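Local coordinates for protein fructose-bisphosphate aldolase (Thermus caldophilus, PDB 2FJK) that is a class II aldolase of the TIM-barrel superfamily, here holding 1,3-dihydroxyacetonephosphate in its pocket, at residues V206-V218 and A231-I243. Residues are numbered along the deposited sequence; the frame is centred on the assembly and turned at random.
With 13P (1,3-dihydroxyacetonephosphate), chain E.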
loop_
_atom_site.group_PDB
_atom_site.type_symbol
_atom_site.label_atom_id
_atom_site.label_comp_id
_atom_site.label_asym_id
_atom_site.label_seq_id
_atom_site.Cartn_x
_atom_site.Cartn_y
_atom_site.Cartn_z
ATOM N N VAL A 206 9.848 -26.383 -14.802
ATOM C CA VAL A 206 10.766 -25.443 -14.171
ATOM C C VAL A 206 12.185 -25.966 -14.000
ATOM O O VAL A 206 12.396 -27.098 -13.561
ATOM C CB VAL A 206 10.236 -25.035 -12.791
ATOM C CG1 VAL A 206 11.048 -23.863 -12.243
ATOM C CG2 VAL A 206 8.766 -24.702 -12.901
ATOM N N LEU A 207 13.156 -25.118 -14.324
ATOM C CA LEU A 207 14.559 -25.486 -14.225
ATOM C C LEU A 207 15.333 -24.615 -13.236
ATOM O O LEU A 207 15.557 -23.435 -13.485
ATOM C CB LEU A 207 15.209 -25.376 -15.608
ATOM C CG LEU A 207 16.627 -25.919 -15.776
ATOM C CD1 LEU A 207 16.620 -27.419 -15.504
ATOM C CD2 LEU A 207 17.118 -25.634 -17.187
ATOM N N HIS A 208 15.741 -25.202 -12.113
ATOM C CA HIS A 208 16.513 -24.469 -11.117
ATOM C C HIS A 208 17.997 -24.719 -11.306
ATOM O O HIS A 208 18.392 -25.495 -12.171
ATOM C CB HIS A 208 16.104 -24.867 -9.696
ATOM C CG HIS A 208 14.759 -24.356 -9.295
ATOM N ND1 HIS A 208 13.590 -25.027 -9.584
ATOM C CD2 HIS A 208 14.393 -23.216 -8.662
ATOM C CE1 HIS A 208 12.563 -24.322 -9.144
ATOM N NE2 HIS A 208 13.022 -23.220 -8.581
ATOM N N GLY A 209 18.810 -24.054 -10.488
ATOM C CA GLY A 209 20.251 -24.203 -10.570
ATOM C C GLY A 209 20.704 -24.055 -12.002
ATOM O O GLY A 209 21.560 -24.807 -12.477
ATOM N N ALA A 210 20.144 -23.063 -12.688
ATOM C CA ALA A 210 20.461 -22.860 -14.094
ATOM C C ALA A 210 21.418 -21.733 -14.443
ATOM O O ALA A 210 21.496 -21.347 -15.603
ATOM C CB ALA A 210 19.164 -22.703 -14.892
ATOM N N SER A 211 22.152 -21.205 -13.470
ATOM C CA SER A 211 23.097 -20.134 -13.778
ATOM C C SER A 211 24.125 -20.596 -14.821
ATOM O O SER A 211 24.426 -21.783 -14.928
ATOM C CB SER A 211 23.826 -19.664 -12.517
ATOM O OG SER A 211 23.096 -18.652 -11.844
ATOM N N ALA A 212 24.663 -19.642 -15.576
ATOM C CA ALA A 212 25.645 -19.931 -16.615
ATOM C C ALA A 212 27.066 -19.791 -16.071
ATOM O O ALA A 212 28.003 -20.399 -16.584
ATOM C CB ALA A 212 25.436 -18.981 -17.814
ATOM N N VAL A 213 27.216 -18.988 -15.028
ATOM C CA VAL A 213 28.516 -18.774 -14.414
ATOM C C VAL A 213 29.572 -18.539 -15.504
ATOM O O VAL A 213 30.578 -19.251 -15.572
ATOM C CB VAL A 213 28.910 -19.998 -13.564
ATOM C CG1 VAL A 213 29.948 -19.598 -12.529
ATOM C CG2 VAL A 213 27.659 -20.595 -12.899
ATOM N N PRO A 214 29.348 -17.528 -16.367
ATOM C CA PRO A 214 30.252 -17.173 -17.468
ATOM C C PRO A 214 31.703 -16.989 -17.056
ATOM O O PRO A 214 31.998 -16.361 -16.038
ATOM C CB PRO A 214 29.631 -15.893 -18.034
ATOM C CG PRO A 214 28.916 -15.306 -16.842
ATOM C CD PRO A 214 28.279 -16.523 -16.230
ATOM N N GLN A 215 32.602 -17.539 -17.869
ATOM C CA GLN A 215 34.033 -17.482 -17.606
ATOM C C GLN A 215 34.529 -16.055 -17.422
ATOM O O GLN A 215 35.245 -15.760 -16.464
ATOM C CB GLN A 215 34.796 -18.169 -18.746
ATOM C CG GLN A 215 36.298 -18.307 -18.516
ATOM C CD GLN A 215 36.641 -18.948 -17.176
ATOM O OE1 GLN A 215 36.068 -19.970 -16.793
ATOM N NE2 GLN A 215 37.590 -18.352 -16.464
ATOM N N GLU A 216 34.151 -15.171 -18.339
ATOM C CA GLU A 216 34.567 -13.780 -18.250
ATOM C C GLU A 216 34.195 -13.204 -16.886
ATOM O O GLU A 216 34.972 -12.465 -16.286
ATOM C CB GLU A 216 33.930 -12.949 -19.378
ATOM C CG GLU A 216 32.650 -13.537 -19.974
ATOM C CD GLU A 216 32.904 -14.776 -20.833
ATOM O OE1 GLU A 216 33.703 -14.683 -21.794
ATOM O OE2 GLU A 216 32.298 -15.838 -20.552
ATOM N N LEU A 217 33.007 -13.554 -16.397
ATOM C CA LEU A 217 32.545 -13.080 -15.095
ATOM C C LEU A 217 33.458 -13.650 -14.014
ATOM O O LEU A 217 33.931 -12.928 -13.135
ATOM C CB LEU A 217 31.092 -13.514 -14.852
ATOM C CG LEU A 217 30.493 -13.283 -13.455
ATOM C CD1 LEU A 217 30.816 -11.882 -12.951
ATOM C CD2 LEU A 217 28.991 -13.504 -13.509
ATOM N N VAL A 218 33.709 -14.951 -14.091
ATOM C CA VAL A 218 34.590 -15.604 -13.129
ATOM C C VAL A 218 35.914 -14.838 -13.080
ATOM O O VAL A 218 36.378 -14.456 -12.008
ATOM C CB VAL A 218 34.871 -17.069 -13.536
ATOM C CG1 VAL A 218 35.880 -17.700 -12.582
ATOM C CG2 VAL A 218 33.575 -17.863 -13.548
ATOM N N ALA A 231 34.826 -22.519 -11.617
ATOM C CA ALA A 231 33.415 -22.227 -11.767
ATOM C C ALA A 231 32.956 -22.847 -13.072
ATOM O O ALA A 231 33.642 -22.750 -14.088
ATOM C CB ALA A 231 33.189 -20.727 -11.789
ATOM N N SER A 232 31.801 -23.494 -13.034
ATOM C CA SER A 232 31.244 -24.138 -14.212
ATOM C C SER A 232 29.725 -24.042 -14.119
ATOM O O SER A 232 29.129 -24.491 -13.145
ATOM C CB SER A 232 31.693 -25.606 -14.261
ATOM O OG SER A 232 31.168 -26.274 -15.397
ATOM N N GLY A 233 29.103 -23.440 -15.121
ATOM C CA GLY A 233 27.660 -23.305 -15.097
ATOM C C GLY A 233 27.016 -24.103 -16.207
ATOM O O GLY A 233 27.711 -24.796 -16.946
ATOM N N ILE A 234 25.693 -24.008 -16.323
ATOM C CA ILE A 234 24.961 -24.732 -17.356
ATOM C C ILE A 234 25.180 -24.052 -18.698
ATOM O O ILE A 234 25.072 -22.826 -18.816
ATOM C CB ILE A 234 23.447 -24.784 -17.058
ATOM C CG1 ILE A 234 23.195 -25.352 -15.653
ATOM C CG2 ILE A 234 22.748 -25.634 -18.101
ATOM C CD1 ILE A 234 23.762 -26.718 -15.413
ATOM N N HIS A 235 25.498 -24.857 -19.707
ATOM C CA HIS A 235 25.758 -24.351 -21.047
ATOM C C HIS A 235 24.529 -23.700 -21.676
ATOM O O HIS A 235 23.428 -24.245 -21.613
ATOM C CB HIS A 235 26.235 -25.487 -21.946
ATOM C CG HIS A 235 26.788 -25.022 -23.254
ATOM N ND1 HIS A 235 28.058 -24.499 -23.379
ATOM C CD2 HIS A 235 26.231 -24.958 -24.486
ATOM C CE1 HIS A 235 28.259 -24.133 -24.633
ATOM N NE2 HIS A 235 27.165 -24.402 -25.325
ATOM N N PRO A 236 24.705 -22.523 -22.299
ATOM C CA PRO A 236 23.607 -21.795 -22.944
ATOM C C PRO A 236 22.784 -22.655 -23.905
ATOM O O PRO A 236 21.551 -22.589 -23.916
ATOM C CB PRO A 236 24.323 -20.655 -23.663
ATOM C CG PRO A 236 25.474 -20.369 -22.763
ATOM C CD PRO A 236 25.962 -21.761 -22.390
ATOM N N GLU A 237 23.462 -23.461 -24.715
ATOM C CA GLU A 237 22.756 -24.313 -25.667
ATOM C C GLU A 237 21.842 -25.311 -24.957
ATOM O O GLU A 237 20.743 -25.601 -25.432
ATOM C CB GLU A 237 23.755 -25.037 -26.574
ATOM C CG GLU A 237 24.578 -24.083 -27.454
ATOM C CD GLU A 237 23.708 -23.176 -28.321
ATOM O OE1 GLU A 237 22.819 -23.701 -29.030
ATOM O OE2 GLU A 237 23.915 -21.938 -28.302
ATOM N N ASP A 238 22.286 -25.824 -23.814
ATOM C CA ASP A 238 21.466 -26.756 -23.054
ATOM C C ASP A 238 20.239 -26.028 -22.538
ATOM O O ASP A 238 19.158 -26.606 -22.433
ATOM C CB ASP A 238 22.253 -27.363 -21.894
ATOM C CG ASP A 238 23.190 -28.454 -22.352
ATOM O OD1 ASP A 238 22.727 -29.319 -23.123
ATOM O OD2 ASP A 238 24.370 -28.456 -21.945
ATOM N N ILE A 239 20.404 -24.749 -22.223
ATOM C CA ILE A 239 19.271 -23.958 -21.761
ATOM C C ILE A 239 18.266 -23.821 -22.920
ATOM O O ILE A 239 17.061 -23.949 -22.725
ATOM C CB ILE A 239 19.724 -22.549 -21.290
ATOM C CG1 ILE A 239 20.552 -22.671 -20.008
ATOM C CG2 ILE A 239 18.499 -21.640 -21.070
ATOM C CD1 ILE A 239 19.758 -23.133 -18.787
ATOM N N LYS A 240 18.768 -23.582 -24.124
ATOM C CA LYS A 240 17.894 -23.425 -25.284
ATOM C C LYS A 240 17.087 -24.680 -25.613
ATOM O O LYS A 240 15.874 -24.621 -25.805
ATOM C CB LYS A 240 18.712 -23.013 -26.513
ATOM C CG LYS A 240 19.177 -21.570 -26.499
ATOM C CD LYS A 240 20.037 -21.284 -27.718
ATOM C CE LYS A 240 20.491 -19.837 -27.747
ATOM N NZ LYS A 240 21.378 -19.569 -28.915
ATOM N N LYS A 241 17.770 -25.814 -25.688
ATOM C CA LYS A 241 17.108 -27.075 -25.998
ATOM C C LYS A 241 16.095 -27.386 -24.906
ATOM O O LYS A 241 14.940 -27.711 -25.191
ATOM C CB LYS A 241 18.141 -28.196 -26.089
ATOM C CG LYS A 241 17.609 -29.521 -26.613
ATOM C CD LYS A 241 18.762 -30.498 -26.786
ATOM C CE LYS A 241 18.318 -31.809 -27.420
ATOM N NZ LYS A 241 19.481 -32.707 -27.680
ATOM N N ALA A 242 16.528 -27.276 -23.655
ATOM C CA ALA A 242 15.644 -27.550 -22.528
ATOM C C ALA A 242 14.385 -26.701 -22.640
ATOM O O ALA A 242 13.276 -27.178 -22.381
ATOM C CB ALA A 242 16.361 -27.267 -21.208
ATOM N N ILE A 243 14.555 -25.441 -23.034
ATOM C CA ILE A 243 13.413 -24.545 -23.189
ATOM C C ILE A 243 12.551 -24.992 -24.362
ATOM O O ILE A 243 11.324 -24.963 -24.287
ATOM C CB ILE A 243 13.856 -23.091 -23.428
ATOM C CG1 ILE A 243 14.541 -22.546 -22.171
ATOM C CG2 ILE A 243 12.646 -22.235 -23.783
ATOM C CD1 ILE A 243 15.158 -21.174 -22.355
HETATM P P 13P E . 21.807 -20.894 -9.140
HETATM O O1P 13P E . 22.789 -20.940 -7.873
HETATM O O2P 13P E . 22.418 -21.879 -10.218
HETATM O O3P 13P E . 21.777 -19.444 -9.713
HETATM O O1 13P E . 20.342 -21.347 -8.660
HETATM C C1 13P E . 19.204 -20.749 -9.277
HETATM C C2 13P E . 18.025 -21.572 -8.824
HETATM O O2 13P E . 18.055 -22.792 -8.959
HETATM C C3 13P E . 16.799 -20.906 -8.199
HETATM O O3 13P E . 15.876 -21.891 -7.746
HETATM O O HOH W 1 22.429 -21.146 -18.075
HETATM O O HOH W 2 27.511 -21.658 -18.895
#
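Val213 and Val218 make a shallow hollow that the methyl of Ala231 fills. CB of Ala231 lies 3.5 Å from CG1 of Val213 and 3.4 Å from CG2 of Val218, the second a tight fit. The two branches of Val213 divide the work. CG1, anti to the backbone N (chi1 -158°), reaches Ala231, while CG2 lies over the bare backbone of Gly233, 3.5 Å from its CA. The backbones come nearest beside this spot, CA of Ala212 lying 4.2 Å from CA of Gly233, which has no side chain to hold them apart; Gly233 CA also makes a CH...O contact with Ala212 O.

One direct hydrogen bond joins the segments. Ile234 N meets Ser211 O at 2.9 Å, in the carbonyl plane. Ile234 O accepts hydrogen bonds from two waters, one also donating to Ala210 O, the other to Ala212 O. The side chain of Ile234 curls back against the turn, CG1 3.6 Å from Gly209 O.

Farther along, CD1 of Ile239 is the bump. It rests in the notch formed by CB of Ala210 and CD2 of Leu207, 4.0 Å from each, and Ala242 extends this apolar patch.

The bend at 208-211 carries part of the ligand pocket: Ser211 OG donates to phosphate oxygen O3P of 1,3-dihydroxyacetonephosphate at 2.6 Å, and Ser211 N adds a weak bond to O2P. Asp255, in helix 254-270, accepts hydrogen bonds from the backbone N of Ala212 and Val213. Strand 205-207 pairs with strand 247-252, whose Ile250 touches Ala210, and helix 236-244 packs through Ile239 on Phe299 of helix 277-299.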